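Local atomic coordinates of fumarate lyase (Mesorhizobium sp., PDB entry 3C8T), a protein that belongs to the fumarate lyase superfamily, whose mainly helical subunits assemble into tetramers around a shared core of long helices. Residues F12-M17 against L120-R125; K16-F21 against G328-S333; E179-R184 against A232-F237; R297-S302 against W322-E327. One frame throughout, in Å; residues are numbered along the deposited sequence.

In the fold
From the N terminus, the short helix 15-20 is used twice. Interaction 1 closes a loop of about a hundred residues by setting its start on helix 104-140, and interaction 2 closes a far longer one by laying the same helix along 315-344. The two share Lys16 and Met17 and touch through Asp14 and Ser333. Interactions 3 and 4 follow one another inside the long loop: the first pairs helix 160-185 with 229-255, the second 284-306 with 315-344. Val235 bridges these two, lying on His299 and Ala300, and Phe329 of interaction 2 reaches Thr234 of interaction 3. Interactions 1 and 2 thus tie the N-terminal helix to the central bundle; 3 and 4 join its long helices.

Interaction 1: F12-M17 against L120-R125; sequences FADDKM and LALISR
Met17 and Leu122 mark the closest backbone approach, their CA atoms 8.0 Å apart, so side chains alone bridge the space between the loop and first helical turn of 12-17 and the continuous helix 120-125. Asp14 is the N-cap of helix 15-20: its OD1 takes a weak bond from Lys16 N at 3.0 Å, and OD2 lies 3.6 Å from Leu122 CD2. That oxygen also has polar partners, Ser333 by a hydrogen bond and Arg126 by a salt bridge. Met17 leaves the backbone with CG roughly opposite its own N (chi1 -157°), then bends twice; this carries the methyl CE into the notch between Leu122 and Ile123, 3.7 Å from Leu122 CD2 and 3.9 Å from Ile123 CD1. Met17 and Leu122 run alongside one another head to tail, while the Ile123 side chain lies across Met17. At the solvent side the aliphatic part of Lys16 meets Arg125: CD sits at the guanidinium edge, 4.0 Å from NH2, with the like-charged NZ kept 5.0 Å from Arg125 NH2. Leu122 CD1 lies over one guanidinium face. Further in, Phe329 and Ser333 of helix 315-344 touch Met17, Leu178 of helix 160-185 touches Ile123, and Phe12 at the start of the loop rests on helices 284-306 and 315-344.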
loop_
_atom_site.group_PDB
_atom_site.type_symbol
_atom_site.label_atom_id
_atom_site.label_comp_id
_atom_site.label_asym_id
_atom_site.label_seq_id
_atom_site.Cartn_x
_atom_site.Cartn_y
_atom_site.Cartn_z
ATOM N N PHE A 12 -4.211 -1.475 20.117
ATOM C CA PHE A 12 -3.596 -2.717 19.641
ATOM C C PHE A 12 -2.063 -2.730 19.805
ATOM O O PHE A 12 -1.422 -3.676 19.369
ATOM C CB PHE A 12 -3.998 -3.040 18.196
ATOM C CG PHE A 12 -3.811 -1.893 17.239
ATOM C CD1 PHE A 12 -4.741 -1.662 16.235
ATOM C CD2 PHE A 12 -2.710 -1.039 17.350
ATOM C CE1 PHE A 12 -4.574 -0.574 15.353
ATOM C CE2 PHE A 12 -2.533 0.038 16.478
ATOM C CZ PHE A 12 -3.458 0.273 15.468
ATOM N N ALA A 13 -1.480 -1.684 20.401
ATOM C CA ALA A 13 -0.011 -1.599 20.613
ATOM C C ALA A 13 0.431 -2.135 22.001
ATOM O O ALA A 13 -0.277 -1.969 23.008
ATOM C CB ALA A 13 0.477 -0.169 20.390
ATOM N N ASP A 14 1.578 -2.813 22.036
ATOM C CA ASP A 14 2.088 -3.453 23.267
ATOM C C ASP A 14 2.960 -2.462 24.042
ATOM O O ASP A 14 3.928 -1.931 23.507
ATOM C CB ASP A 14 2.860 -4.739 22.929
ATOM C CG ASP A 14 3.467 -5.441 24.172
ATOM O OD1 ASP A 14 3.188 -5.025 25.322
ATOM O OD2 ASP A 14 4.247 -6.411 23.977
ATOM N N ASP A 15 2.581 -2.200 25.294
ATOM C CA ASP A 15 3.312 -1.283 26.185
ATOM C C ASP A 15 4.754 -1.714 26.476
ATOM O O ASP A 15 5.647 -0.867 26.517
ATOM C CB ASP A 15 2.542 -1.100 27.499
ATOM C CG ASP A 15 1.365 -0.150 27.352
ATOM O OD1 ASP A 15 1.087 0.320 26.223
ATOM O OD2 ASP A 15 0.731 0.151 28.387
ATOM N N LYS A 16 4.977 -3.010 26.669
ATOM C CA LYS A 16 6.336 -3.549 26.797
ATOM C C LYS A 16 7.208 -3.256 25.571
ATOM O O LYS A 16 8.400 -2.914 25.682
ATOM C CB LYS A 16 6.277 -5.042 27.006
ATOM C CG LYS A 16 5.746 -5.435 28.355
ATOM C CD LYS A 16 5.870 -6.936 28.508
ATOM C CE LYS A 16 5.488 -7.377 29.922
ATOM N NZ LYS A 16 4.016 -7.190 30.160
ATOM N N MET A 17 6.588 -3.340 24.405
ATOM C CA MET A 17 7.265 -3.088 23.161
ATOM C C MET A 17 7.446 -1.580 22.955
ATOM O O MET A 17 8.462 -1.146 22.455
ATOM C CB MET A 17 6.523 -3.811 22.029
ATOM C CG MET A 17 7.341 -4.107 20.821
ATOM S SD MET A 17 8.791 -5.108 21.010
ATOM C CE MET A 17 8.191 -6.709 20.433
ATOM N N LEU A 120 12.643 -9.099 19.080
ATOM C CA LEU A 120 12.448 -10.412 18.510
ATOM C C LEU A 120 12.283 -11.494 19.599
ATOM O O LEU A 120 11.591 -12.483 19.361
ATOM C CB LEU A 120 13.594 -10.772 17.538
ATOM C CG LEU A 120 13.509 -10.183 16.121
ATOM C CD1 LEU A 120 14.771 -10.585 15.383
ATOM C CD2 LEU A 120 12.278 -10.685 15.362
ATOM N N ALA A 121 12.894 -11.308 20.768
ATOM C CA ALA A 121 12.703 -12.283 21.865
ATOM C C ALA A 121 11.288 -12.208 22.405
ATOM O O ALA A 121 10.685 -13.242 22.740
ATOM C CB ALA A 121 13.759 -12.114 23.013
ATOM N N LEU A 122 10.745 -10.996 22.457
ATOM C CA LEU A 122 9.371 -10.807 22.890
ATOM C C LEU A 122 8.371 -11.325 21.835
ATOM O O LEU A 122 7.377 -11.977 22.178
ATOM C CB LEU A 122 9.127 -9.327 23.245
ATOM C CG LEU A 122 7.692 -8.935 23.593
ATOM C CD1 LEU A 122 7.101 -9.864 24.728
ATOM C CD2 LEU A 122 7.671 -7.443 24.014
ATOM N N ILE A 123 8.620 -11.038 20.559
ATOM C CA ILE A 123 7.821 -11.637 19.483
ATOM C C ILE A 123 7.843 -13.179 19.535
ATOM O O ILE A 123 6.807 -13.823 19.446
ATOM C CB ILE A 123 8.298 -11.153 18.077
ATOM C CG1 ILE A 123 8.035 -9.649 17.900
ATOM C CG2 ILE A 123 7.662 -11.990 16.973
ATOM C CD1 ILE A 123 6.560 -9.210 17.990
ATOM N N SER A 124 9.027 -13.763 19.692
ATOM C CA SER A 124 9.147 -15.209 19.749
ATOM C C SER A 124 8.320 -15.814 20.899
ATOM O O SER A 124 7.626 -16.824 20.724
ATOM C CB SER A 124 10.628 -15.584 19.860
ATOM O OG SER A 124 10.771 -16.971 20.076
ATOM N N ARG A 125 8.407 -15.181 22.071
ATOM C CA ARG A 125 7.667 -15.539 23.272
ATOM C C ARG A 125 6.136 -15.509 23.003
ATOM O O ARG A 125 5.398 -16.395 23.413
ATOM C CB ARG A 125 8.037 -14.474 24.314
ATOM C CG ARG A 125 8.139 -14.888 25.694
ATOM C CD ARG A 125 7.041 -14.204 26.496
ATOM N NE ARG A 125 7.269 -12.824 26.944
ATOM C CZ ARG A 125 6.241 -12.037 27.274
ATOM N NH1 ARG A 125 5.012 -12.528 27.192
ATOM N NH2 ARG A 125 6.410 -10.801 27.715
#

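Interaction 2: K16-F21 against G328-S333; sequences KMRELF and GFAVAS
The rings of Phe21 and Phe329 meet obliquely, with centroids 5.7 Å apart and planes inclined by 33°. Phe21 CE2 comes 3.7 Å from Phe329 CB, and the carbonyl oxygen of Met17 lies at the edge of the Phe21 ring, in its plane. At the edge of the Phe329 ring sits the Met17 methyl, CE being 3.7 Å from CD1. Met17 SD is 5.2 Å from the centroid of the Phe329 ring and placed obliquely to it, which makes this a Met-aromatic contact. Behind these groups two helices run nearly antiparallel: the axes of 16-20 and 328-333 approach to 8.7 Å with 164° between their directions, and the CA atoms of Met17 and Ala330 come within 5.0 Å. With only a methyl on Ala330, the backbones can come this close; Met17 CG lies 3.4 Å from Phe329 O, while Arg18 CG passes over the Ala330 methyl. Helix 315-344 is one of the long helices of the superfamily's central bundle, and the N-terminal helix lies along its outside. Ser333 OG, 3.7 Å from Met17 CE, is hydrogen-bonded to Arg126 of helix 104-140 as well as to Asp14. Phe329 also packs on Thr234 and Leu238 of helix 229-255, and Phe21 touches Tyr8 of the second subunit.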
loop_
_atom_site.group_PDB
_atom_site.type_symbol
_atom_site.label_atom_id
_atom_site.label_comp_id
_atom_site.label_asym_id
_atom_site.label_seq_id
_atom_site.Cartn_x
_atom_site.Cartn_y
_atom_site.Cartn_z
ATOM N N LYS A 16 4.977 -3.010 26.669
ATOM C CA LYS A 16 6.336 -3.549 26.797
ATOM C C LYS A 16 7.208 -3.256 25.571
ATOM O O LYS A 16 8.400 -2.914 25.682
ATOM C CB LYS A 16 6.277 -5.042 27.006
ATOM C CG LYS A 16 5.746 -5.435 28.355
ATOM C CD LYS A 16 5.870 -6.936 28.508
ATOM C CE LYS A 16 5.488 -7.377 29.922
ATOM N NZ LYS A 16 4.016 -7.190 30.160
ATOM N N MET A 17 6.588 -3.340 24.405
ATOM C CA MET A 17 7.265 -3.088 23.161
ATOM C C MET A 17 7.446 -1.580 22.955
ATOM O O MET A 17 8.462 -1.146 22.455
ATOM C CB MET A 17 6.523 -3.811 22.029
ATOM C CG MET A 17 7.341 -4.107 20.821
ATOM S SD MET A 17 8.791 -5.108 21.010
ATOM C CE MET A 17 8.191 -6.709 20.433
ATOM N N ARG A 18 6.503 -0.777 23.427
ATOM C CA ARG A 18 6.729 0.663 23.548
ATOM C C ARG A 18 7.841 1.080 24.558
ATOM O O ARG A 18 8.588 2.039 24.300
ATOM C CB ARG A 18 5.416 1.394 23.859
ATOM C CG ARG A 18 4.402 1.281 22.718
ATOM C CD ARG A 18 2.999 1.692 23.153
ATOM N NE ARG A 18 2.872 3.140 23.328
ATOM C CZ ARG A 18 2.430 3.727 24.439
ATOM N NH1 ARG A 18 2.046 2.988 25.482
ATOM N NH2 ARG A 18 2.360 5.052 24.510
ATOM N N GLU A 19 7.961 0.394 25.690
ATOM C CA GLU A 19 9.050 0.713 26.621
ATOM C C GLU A 19 10.385 0.401 25.965
ATOM O O GLU A 19 11.296 1.213 25.982
ATOM C CB GLU A 19 8.927 -0.008 27.969
ATOM C CG GLU A 19 9.991 0.520 28.988
ATOM C CD GLU A 19 9.807 -0.005 30.422
ATOM O OE1 GLU A 19 9.144 0.688 31.239
ATOM O OE2 GLU A 19 10.321 -1.116 30.733
ATOM N N LEU A 20 10.466 -0.774 25.352
ATOM C CA LEU A 20 11.608 -1.144 24.540
ATOM C C LEU A 20 12.097 -0.121 23.482
ATOM O O LEU A 20 13.297 0.034 23.294
ATOM C CB LEU A 20 11.324 -2.465 23.877
ATOM C CG LEU A 20 12.429 -2.874 22.926
ATOM C CD1 LEU A 20 13.759 -3.113 23.685
ATOM C CD2 LEU A 20 11.967 -4.094 22.134
ATOM N N PHE A 21 11.189 0.565 22.792
ATOM C CA PHE A 21 11.592 1.528 21.757
ATOM C C PHE A 21 11.488 2.993 22.216
ATOM O O PHE A 21 11.564 3.919 21.399
ATOM C CB PHE A 21 10.781 1.282 20.464
ATOM C CG PHE A 21 11.273 0.103 19.665
ATOM C CD1 PHE A 21 12.386 0.237 18.807
ATOM C CD2 PHE A 21 10.686 -1.143 19.809
ATOM C CE1 PHE A 21 12.872 -0.852 18.081
ATOM C CE2 PHE A 21 11.182 -2.263 19.075
ATOM C CZ PHE A 21 12.275 -2.115 18.224
ATOM N N GLY A 328 5.852 -1.059 13.811
ATOM C CA GLY A 328 5.617 -2.457 13.340
ATOM C C GLY A 328 5.746 -3.421 14.513
ATOM O O GLY A 328 4.899 -4.310 14.681
ATOM N N PHE A 329 6.784 -3.231 15.343
ATOM C CA PHE A 329 7.028 -4.097 16.512
ATOM C C PHE A 329 5.977 -3.975 17.596
ATOM O O PHE A 329 5.531 -4.980 18.119
ATOM C CB PHE A 329 8.434 -3.886 17.131
ATOM C CG PHE A 329 9.501 -4.841 16.588
ATOM C CD1 PHE A 329 9.632 -6.137 17.093
ATOM C CD2 PHE A 329 10.363 -4.439 15.564
ATOM C CE1 PHE A 329 10.626 -7.012 16.607
ATOM C CE2 PHE A 329 11.327 -5.314 15.038
ATOM C CZ PHE A 329 11.473 -6.597 15.570
ATOM N N ALA A 330 5.616 -2.745 17.940
ATOM C CA ALA A 330 4.646 -2.471 18.974
ATOM C C ALA A 330 3.269 -3.043 18.642
ATOM O O ALA A 330 2.634 -3.698 19.488
ATOM C CB ALA A 330 4.546 -0.957 19.205
ATOM N N VAL A 331 2.792 -2.759 17.429
ATOM C CA VAL A 331 1.494 -3.241 16.959
ATOM C C VAL A 331 1.496 -4.774 16.762
ATOM O O VAL A 331 0.568 -5.463 17.203
ATOM C CB VAL A 331 1.093 -2.541 15.652
ATOM C CG1 VAL A 331 -0.215 -3.160 15.097
ATOM C CG2 VAL A 331 0.968 -1.020 15.858
ATOM N N ALA A 332 2.530 -5.325 16.126
ATOM C CA ALA A 332 2.530 -6.777 15.980
ATOM C C ALA A 332 2.548 -7.522 17.322
ATOM O O ALA A 332 1.913 -8.551 17.469
ATOM C CB ALA A 332 3.692 -7.260 15.063
ATOM N N SER A 333 3.288 -6.987 18.285
ATOM C CA SER A 333 3.318 -7.506 19.635
ATOM C C SER A 333 1.977 -7.406 20.340
ATOM O O SER A 333 1.586 -8.321 21.071
ATOM C CB SER A 333 4.385 -6.758 20.461
ATOM O OG SER A 333 4.746 -7.479 21.643
#

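Interaction 3: E179-R184 against A232-F237; sequences EEISPR and AETVQF
Arg184 and Glu233 form a side-on salt bridge with two bonds, one to each carboxylate oxygen. Arg184 NE gives its hydrogen to Glu233 OE1 at 2.9 Å, nearly straight at 166°; Glu233 OE1 lies in the guanidinium plane and accepts with its syn lone pair. Arg184 NH2 reaches Glu233 OE2 at 3.0 Å along a more bent path and from outside the carboxylate plane. The two flat groups are nevertheless only 24° from coplanar. Both ends have further partners across the tetramer: Glu233 OE1 also meets Arg177 of the third subunit, and Arg184 NH1 pairs with Glu180 of that subunit. Two arginines around one buried carboxylate probably favour its charged form. Glu233 starts with CG tucked between its own N and carbonyl carbon (chi1 79°) and then runs straight, bringing the carboxylate across to helix 179-184. Next to the bridge, the CG1-CD1 branch of Ile181 runs from Glu233 OE2, 3.6 Å from CG1, to Phe237 CB, 3.6 Å from CD1, while its CG2 methyl meets Thr234 OG1 at 3.6 Å. Thr234 OG1 is satisfied by the carbonyl of Ala230, one turn back. Pro183 has no N-H to give, and Arg184 N bonds to Ile181 O at 2.9 Å where the helix kinks. Around this antiparallel pair, Phe237 also reaches Ile127 of helix 104-140, and Val235 faces helix 284-306.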
loop_
_atom_site.group_PDB
_atom_site.type_symbol
_atom_site.label_atom_id
_atom_site.label_comp_id
_atom_site.label_asym_id
_atom_site.label_seq_id
_atom_site.Cartn_x
_atom_site.Cartn_y
_atom_site.Cartn_z
ATOM N N GLU A 179 13.700 -17.678 13.398
ATOM C CA GLU A 179 15.037 -18.220 13.597
ATOM C C GLU A 179 15.965 -17.996 12.381
ATOM O O GLU A 179 17.157 -17.730 12.548
ATOM C CB GLU A 179 14.970 -19.722 14.035
ATOM C CG GLU A 179 14.151 -19.981 15.336
ATOM C CD GLU A 179 14.505 -19.041 16.537
ATOM O OE1 GLU A 179 15.709 -18.779 16.777
ATOM O OE2 GLU A 179 13.579 -18.549 17.255
ATOM N N GLU A 180 15.425 -18.069 11.168
ATOM C CA GLU A 180 16.195 -17.791 9.941
ATOM C C GLU A 180 16.587 -16.304 9.774
ATOM O O GLU A 180 17.717 -15.971 9.333
ATOM C CB GLU A 180 15.422 -18.316 8.702
ATOM C CG GLU A 180 15.408 -19.864 8.633
ATOM C CD GLU A 180 14.516 -20.482 7.530
ATOM O OE1 GLU A 180 13.579 -19.822 7.024
ATOM O OE2 GLU A 180 14.777 -21.661 7.162
ATOM N N ILE A 181 15.653 -15.411 10.111
ATOM C CA ILE A 181 15.867 -13.962 9.933
ATOM C C ILE A 181 16.882 -13.392 10.949
ATOM O O ILE A 181 17.648 -12.513 10.595
ATOM C CB ILE A 181 14.531 -13.191 10.052
ATOM C CG1 ILE A 181 13.689 -13.393 8.787
ATOM C CG2 ILE A 181 14.767 -11.748 10.167
ATOM C CD1 ILE A 181 12.217 -13.480 9.052
ATOM N N SER A 182 16.831 -13.861 12.208
ATOM C CA SER A 182 17.669 -13.341 13.302
ATOM C C SER A 182 19.188 -13.183 13.005
ATOM O O SER A 182 19.737 -12.149 13.338
ATOM C CB SER A 182 17.494 -14.165 14.585
ATOM O OG SER A 182 16.203 -13.992 15.159
ATOM N N PRO A 183 19.873 -14.204 12.426
ATOM C CA PRO A 183 21.290 -13.920 12.182
ATOM C C PRO A 183 21.499 -12.900 11.066
ATOM O O PRO A 183 22.611 -12.397 10.938
ATOM C CB PRO A 183 21.880 -15.283 11.706
ATOM C CG PRO A 183 20.801 -16.320 12.029
ATOM C CD PRO A 183 19.502 -15.562 11.988
ATOM N N ARG A 184 20.495 -12.635 10.227
ATOM C CA ARG A 184 20.724 -11.633 9.179
ATOM C C ARG A 184 20.628 -10.195 9.739
ATOM O O ARG A 184 21.506 -9.344 9.468
ATOM C CB ARG A 184 19.879 -11.841 7.900
ATOM C CG ARG A 184 20.485 -12.929 6.931
ATOM C CD ARG A 184 19.641 -13.078 5.664
ATOM N NE ARG A 184 18.208 -13.351 5.961
ATOM C CZ ARG A 184 17.631 -14.554 5.935
ATOM N NH1 ARG A 184 18.335 -15.647 5.641
ATOM N NH2 ARG A 184 16.340 -14.679 6.212
ATOM N N ALA A 232 14.199 -4.450 6.545
ATOM C CA ALA A 232 12.950 -4.634 5.806
ATOM C C ALA A 232 12.329 -6.036 5.960
ATOM O O ALA A 232 11.117 -6.140 6.187
ATOM C CB ALA A 232 13.140 -4.279 4.330
ATOM N N GLU A 233 13.155 -7.103 5.908
ATOM C CA GLU A 233 12.621 -8.461 5.994
ATOM C C GLU A 233 12.057 -8.736 7.361
ATOM O O GLU A 233 11.101 -9.501 7.496
ATOM C CB GLU A 233 13.621 -9.552 5.584
ATOM C CG GLU A 233 14.615 -9.900 6.623
ATOM C CD GLU A 233 15.536 -11.031 6.165
ATOM O OE1 GLU A 233 16.796 -10.895 6.313
ATOM O OE2 GLU A 233 14.985 -12.042 5.657
ATOM N N THR A 234 12.590 -8.060 8.373
ATOM C CA THR A 234 12.073 -8.235 9.728
ATOM C C THR A 234 10.660 -7.701 9.852
ATOM O O THR A 234 9.788 -8.345 10.437
ATOM C CB THR A 234 12.994 -7.567 10.759
ATOM O OG1 THR A 234 14.272 -8.162 10.633
ATOM C CG2 THR A 234 12.490 -7.794 12.191
ATOM N N VAL A 235 10.415 -6.518 9.302
ATOM C CA VAL A 235 9.049 -5.965 9.369
ATOM C C VAL A 235 8.071 -6.708 8.429
ATOM O O VAL A 235 6.885 -6.850 8.739
ATOM C CB VAL A 235 9.085 -4.484 9.059
ATOM C CG1 VAL A 235 7.673 -3.854 9.127
ATOM C CG2 VAL A 235 10.081 -3.793 10.034
ATOM N N GLN A 236 8.560 -7.145 7.275
ATOM C CA GLN A 236 7.790 -7.996 6.386
ATOM C C GLN A 236 7.323 -9.236 7.124
ATOM O O GLN A 236 6.169 -9.618 6.974
ATOM C CB GLN A 236 8.574 -8.397 5.141
ATOM C CG GLN A 236 8.782 -7.302 4.099
ATOM C CD GLN A 236 9.120 -7.902 2.710
ATOM O OE1 GLN A 236 8.408 -7.657 1.728
ATOM N NE2 GLN A 236 10.178 -8.723 2.641
ATOM N N PHE A 237 8.225 -9.835 7.918
ATOM C CA PHE A 237 7.931 -10.979 8.732
ATOM C C PHE A 237 6.830 -10.633 9.760
ATOM O O PHE A 237 5.899 -11.397 9.944
ATOM C CB PHE A 237 9.200 -11.523 9.428
ATOM C CG PHE A 237 8.886 -12.518 10.587
ATOM C CD1 PHE A 237 8.485 -13.829 10.312
ATOM C CD2 PHE A 237 8.893 -12.097 11.902
ATOM C CE1 PHE A 237 8.154 -14.713 11.340
ATOM C CE2 PHE A 237 8.573 -12.969 12.953
ATOM C CZ PHE A 237 8.202 -14.285 12.659
#

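Interaction 4: R297-S302 against W322-E327; sequences RNHATS and WSAVPE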
loop_
_atom_site.group_PDB
_atom_site.type_symbol
_atom_site.label_atom_id
_atom_site.label_comp_id
_atom_site.label_asym_id
_atom_site.label_seq_id
_atom_site.Cartn_x
_atom_site.Cartn_y
_atom_site.Cartn_z
ATOM N N ARG A 297 0.971 -4.331 7.975
ATOM C CA ARG A 297 1.137 -4.375 6.527
ATOM C C ARG A 297 1.642 -3.027 5.990
ATOM O O ARG A 297 2.543 -2.990 5.177
ATOM C CB ARG A 297 -0.167 -4.765 5.843
ATOM C CG ARG A 297 -0.092 -4.820 4.287
ATOM C CD ARG A 297 -1.511 -4.679 3.645
ATOM N NE ARG A 297 -1.989 -3.297 3.773
ATOM C CZ ARG A 297 -3.247 -2.854 3.632
ATOM N NH1 ARG A 297 -4.261 -3.669 3.331
ATOM N NH2 ARG A 297 -3.484 -1.556 3.834
ATOM N N ASN A 298 1.048 -1.925 6.439
ATOM C CA ASN A 298 1.508 -0.585 6.028
ATOM C C ASN A 298 2.948 -0.324 6.473
ATOM O O ASN A 298 3.722 0.249 5.728
ATOM C CB ASN A 298 0.621 0.496 6.637
ATOM C CG ASN A 298 -0.689 0.679 5.886
ATOM O OD1 ASN A 298 -0.970 0.011 4.854
ATOM N ND2 ASN A 298 -1.503 1.593 6.393
ATOM N N HIS A 299 3.310 -0.729 7.691
ATOM C CA HIS A 299 4.733 -0.580 8.087
ATOM C C HIS A 299 5.668 -1.413 7.170
ATOM O O HIS A 299 6.779 -0.992 6.899
ATOM C CB HIS A 299 4.956 -0.840 9.588
ATOM C CG HIS A 299 4.205 0.125 10.477
ATOM N ND1 HIS A 299 4.362 1.496 10.392
ATOM C CD2 HIS A 299 3.272 -0.085 11.438
ATOM C CE1 HIS A 299 3.565 2.085 11.271
ATOM N NE2 HIS A 299 2.890 1.147 11.914
ATOM N N ALA A 300 5.218 -2.573 6.689
ATOM C CA ALA A 300 6.066 -3.381 5.762
ATOM C C ALA A 300 6.232 -2.666 4.424
ATOM O O ALA A 300 7.334 -2.559 3.901
ATOM C CB ALA A 300 5.516 -4.834 5.568
ATOM N N THR A 301 5.132 -2.162 3.890
ATOM C CA THR A 301 5.138 -1.285 2.717
ATOM C C THR A 301 6.147 -0.139 2.820
ATOM O O THR A 301 6.956 0.026 1.905
ATOM C CB THR A 301 3.722 -0.777 2.448
ATOM O OG1 THR A 301 2.875 -1.923 2.349
ATOM C CG2 THR A 301 3.631 -0.010 1.119
ATOM N N SER A 302 6.134 0.609 3.934
ATOM C CA SER A 302 7.132 1.670 4.177
ATOM C C SER A 302 8.559 1.163 4.147
ATOM O O SER A 302 9.438 1.860 3.679
ATOM C CB SER A 302 6.944 2.350 5.549
ATOM O OG SER A 302 5.737 3.063 5.671
ATOM N N TRP A 322 12.132 4.877 11.039
ATOM C CA TRP A 322 11.958 5.412 12.391
ATOM C C TRP A 322 10.545 5.283 12.908
ATOM O O TRP A 322 10.334 5.382 14.104
ATOM C CB TRP A 322 12.388 6.899 12.481
ATOM C CG TRP A 322 13.876 7.181 12.241
ATOM C CD1 TRP A 322 14.887 6.267 12.183
ATOM C CD2 TRP A 322 14.501 8.473 12.091
ATOM N NE1 TRP A 322 16.102 6.909 11.971
ATOM C CE2 TRP A 322 15.886 8.257 11.910
ATOM C CE3 TRP A 322 14.018 9.786 12.069
ATOM C CZ2 TRP A 322 16.809 9.316 11.725
ATOM C CZ3 TRP A 322 14.930 10.838 11.879
ATOM C CH2 TRP A 322 16.307 10.586 11.710
ATOM N N SER A 323 9.574 5.136 12.011
ATOM C CA SER A 323 8.208 4.763 12.401
ATOM C C SER A 323 7.998 3.267 12.123
ATOM O O SER A 323 7.488 2.511 12.971
ATOM C CB SER A 323 7.170 5.607 11.645
ATOM O OG SER A 323 7.041 5.200 10.289
ATOM N N ALA A 324 8.452 2.809 10.962
ATOM C CA ALA A 324 8.071 1.465 10.538
ATOM C C ALA A 324 8.609 0.365 11.507
ATOM O O ALA A 324 7.869 -0.603 11.846
ATOM C CB ALA A 324 8.443 1.220 9.070
ATOM N N VAL A 325 9.861 0.516 11.968
ATOM C CA VAL A 325 10.430 -0.472 12.917
ATOM C C VAL A 325 9.772 -0.439 14.301
ATOM O O VAL A 325 9.168 -1.446 14.721
ATOM C CB VAL A 325 12.017 -0.419 12.993
ATOM C CG1 VAL A 325 12.592 -1.383 14.068
ATOM C CG2 VAL A 325 12.613 -0.730 11.605
ATOM N N PRO A 326 9.873 0.694 15.035
ATOM C CA PRO A 326 9.289 0.598 16.370
ATOM C C PRO A 326 7.794 0.354 16.390
ATOM O O PRO A 326 7.305 -0.377 17.293
ATOM C CB PRO A 326 9.601 1.954 17.021
ATOM C CG PRO A 326 9.950 2.864 15.897
ATOM C CD PRO A 326 10.508 2.002 14.802
ATOM N N GLU A 327 7.065 0.970 15.450
ATOM C CA GLU A 327 5.614 0.793 15.427
ATOM C C GLU A 327 5.191 -0.572 14.862
ATOM O O GLU A 327 4.273 -1.179 15.368
ATOM C CB GLU A 327 4.950 1.937 14.652
ATOM C CG GLU A 327 5.158 3.298 15.307
ATOM C CD GLU A 327 4.639 4.454 14.437
ATOM O OE1 GLU A 327 3.573 4.286 13.778
ATOM O OE2 GLU A 327 5.284 5.542 14.427
HETATM O O HOH W 1 1.511 2.571 13.815
HETATM O O HOH W 2 5.534 3.316 8.483
#
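His299 and Ala324 bring helices 297-302 and 322-327 together, CA to CA 4.6 Å, where the segments cross at 139° between their directions. Arg297, before that crossing, takes no part in it; its NH2 bonds to Asn298 OD1, and the guanidinium forms salt bridges with Asp305 of the second and of the third subunit. His299 comes next and carries the contact. Its CG stands opposite its own carbonyl carbon (chi1 -62°), and the ring lies against the second helix, ND1 by Ala324 and CE1 by Glu327, with His299 CE1 3.3 Å from Glu327 OE1. The ring and the Glu327 carboxylate stand almost perpendicular, 83° apart, and are joined through water: water 1, in the ring plane, is 2.7 Å from His299 NE2 and donates to Glu327 OE1, also at 2.7 Å. Water 2, in the same plane at the other nitrogen, is 2.9 Å from His299 ND1 and bonds as well to Ser302 OG, 2.8 Å away, and Ser323 OG, 3.0 Å away. Two waters thus hold the ring's rotation. The His299 carbonyl oxygen lies 3.5 Å from Ala324 CB, and Ser302 CB packs on the same methyl one turn later. Helices 284-306 and 315-344, roughly antiparallel here, both belong to the long-helix bundle of this superfamily, which in the tetramer merges with those of the other subunits into one core.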